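Long-range contact in CEL44C (Paenibacillus polymyxa, PDB 2YIH), which hydrolyses xyloglucan and probably related beta-1,4-glucans as a glycoside hydrolase family 44 endo-glucanase, this chain being the family 44 catalytic part of a longer, multi-domain protein: residues 37-41 / 405-410. The protein carries 8 engineered substitutions. Sequence-based numbering, arbitrary orientation.
Sequences DENMA and YKLYRN. With SO4 (sulfate ion), chain E.
In the (beta/alpha)8 barrel, the loop between strands 29-30 and 42-45 packs on the last turn of helix 399-409, the helix that follows barrel strand 387-390. Arg-409 and Asn-39 exchange bonds with each other's backbone. The arginine chain, bent at chi2 and chi3 (-80° and -64°), brings NE to 2.9 Å from Asn-39 O; NH2 reaches the same oxygen at 3.1 Å, from above its carbonyl plane. Asn-39 ND2 donates back to Arg-409 O at 3.0 Å, on a lone pair. Asn-39 ND2 also sits over one face of the guanidinium, the amide and guanidinium planes 18° apart. NH1 and NH2 also donate, almost straight, to O2 and O3 of a sulfate ion, probably from the crystallisation liquor. With alanine replacing Arg-409, Asn-39 O would probably lose both side-chain donors, and a gap would probably open beside Ala-41.

Asn-410 ND2 bonds Asp-37 O at 2.9 Å, while its OD1 accepts from Asn-415 N. Beside it, Asp-37 and Lys-406 form a long salt bridge, OD2 to NZ 3.8 Å, bridged by two waters. Met-40 CE sits over the centre of the Tyr-405 ring, 3.5 Å from the centroid, with SD 4.2 Å from it: a Met-aromatic contact. Glu-38 CG rests on Tyr-405 CB at 3.9 Å; its carboxylate turns to Gly-36 N, Ala-35 N and Ser-402 OG.

Tyr-405 also packs on Met-373 and Leu-377 of helix 367-382, and Lys-406 touches Ile-487 of strand 487-493, in the mixed sheet beside the barrel.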
# COMPACT_ATOMS: atom_id res chain seq x y z
N ASP A 37 0.23 17.24 4.45
CA ASP A 37 0.21 17.33 5.90
C ASP A 37 -0.39 16.08 6.54
O ASP A 37 -0.89 16.09 7.68
CB ASP A 37 -0.48 18.61 6.38
CG ASP A 37 -1.92 18.73 5.91
OD1 ASP A 37 -2.42 17.94 5.09
OD2 ASP A 37 -2.59 19.64 6.43
N GLU A 38 -0.27 14.95 5.84
CA GLU A 38 -0.81 13.70 6.38
C GLU A 38 0.20 13.02 7.30
O GLU A 38 -0.13 12.01 7.91
CB GLU A 38 -1.13 12.75 5.21
CG GLU A 38 -2.34 13.14 4.32
CD GLU A 38 -2.01 14.15 3.26
OE1 GLU A 38 -0.81 14.40 2.99
OE2 GLU A 38 -2.95 14.72 2.72
N ASN A 39 1.45 13.50 7.30
CA ASN A 39 2.52 12.89 8.14
C ASN A 39 2.67 11.38 7.86
O ASN A 39 2.55 10.53 8.75
CB ASN A 39 2.23 13.16 9.62
CG ASN A 39 3.37 12.71 10.54
OD1 ASN A 39 4.54 12.71 10.14
ND2 ASN A 39 3.02 12.29 11.76
N MET A 40 2.77 11.05 6.57
CA MET A 40 3.01 9.69 6.11
C MET A 40 4.35 9.18 6.67
O MET A 40 5.25 9.97 6.91
CB MET A 40 3.10 9.69 4.56
CG MET A 40 1.77 10.05 3.90
SD MET A 40 0.55 8.71 4.02
CE MET A 40 -0.83 9.54 3.22
N ALA A 41 4.47 7.86 6.78
CA ALA A 41 5.74 7.21 7.16
C ALA A 41 6.36 6.42 6.02
O ALA A 41 7.50 5.94 6.12
CB ALA A 41 5.54 6.28 8.46
N TYR A 405 -6.16 9.87 6.92
CA TYR A 405 -4.74 9.83 7.34
C TYR A 405 -4.48 10.84 8.46
O TYR A 405 -3.78 10.53 9.41
CB TYR A 405 -3.75 10.07 6.18
CG TYR A 405 -3.60 8.85 5.30
CD1 TYR A 405 -2.76 7.78 5.67
CD2 TYR A 405 -4.34 8.75 4.12
CE1 TYR A 405 -2.66 6.62 4.87
CE2 TYR A 405 -4.23 7.61 3.30
CZ TYR A 405 -3.39 6.55 3.69
OH TYR A 405 -3.33 5.40 2.96
N LYS A 406 -4.97 12.06 8.28
CA LYS A 406 -4.70 13.11 9.27
C LYS A 406 -5.34 12.72 10.61
O LYS A 406 -4.77 13.02 11.64
CB LYS A 406 -5.23 14.47 8.79
CG LYS A 406 -4.37 14.98 7.65
CD LYS A 406 -5.02 16.12 6.84
CE LYS A 406 -5.18 17.37 7.67
NZ LYS A 406 -6.10 18.35 6.99
N LEU A 407 -6.49 12.05 10.59
CA LEU A 407 -7.10 11.65 11.86
C LEU A 407 -6.17 10.72 12.67
O LEU A 407 -6.11 10.80 13.93
CB LEU A 407 -8.50 11.05 11.67
CG LEU A 407 -9.30 10.89 12.97
CD1 LEU A 407 -9.77 12.24 13.46
CD2 LEU A 407 -10.52 9.98 12.71
N TYR A 408 -5.43 9.86 11.95
CA TYR A 408 -4.43 8.98 12.59
C TYR A 408 -3.08 9.64 12.85
O TYR A 408 -2.37 9.24 13.80
CB TYR A 408 -4.19 7.72 11.72
CG TYR A 408 -5.24 6.64 11.95
CD1 TYR A 408 -6.50 6.73 11.37
CD2 TYR A 408 -4.99 5.60 12.84
CE1 TYR A 408 -7.46 5.79 11.61
CE2 TYR A 408 -5.97 4.61 13.07
CZ TYR A 408 -7.20 4.73 12.48
OH TYR A 408 -8.19 3.77 12.68
N ARG A 409 -2.67 10.60 11.99
CA ARG A 409 -1.26 10.97 11.94
C ARG A 409 -0.99 12.47 12.09
O ARG A 409 0.15 12.87 12.25
CB ARG A 409 -0.60 10.44 10.66
CG ARG A 409 -0.61 8.92 10.57
CD ARG A 409 0.51 8.29 11.41
NE ARG A 409 1.81 8.69 10.88
CZ ARG A 409 2.98 8.38 11.42
NH1 ARG A 409 3.02 7.59 12.51
NH2 ARG A 409 4.12 8.83 10.86
N ASN A 410 -2.05 13.29 12.09
CA ASN A 410 -1.85 14.72 12.31
C ASN A 410 -3.17 15.32 12.73
O ASN A 410 -3.76 16.13 12.00
CB ASN A 410 -1.33 15.42 11.03
CG ASN A 410 -1.15 16.90 11.22
OD1 ASN A 410 -1.08 17.41 12.35
ND2 ASN A 410 -1.11 17.64 10.09
S SO4 E . 6.61 7.26 13.20
O1 SO4 E . 7.19 8.16 14.20
O2 SO4 E . 5.33 6.79 13.71
O3 SO4 E . 6.50 7.97 11.93
O4 SO4 E . 7.55 6.15 13.02
O HOH W 1 -4.72 21.01 7.60
O HOH W 2 -4.78 19.00 4.44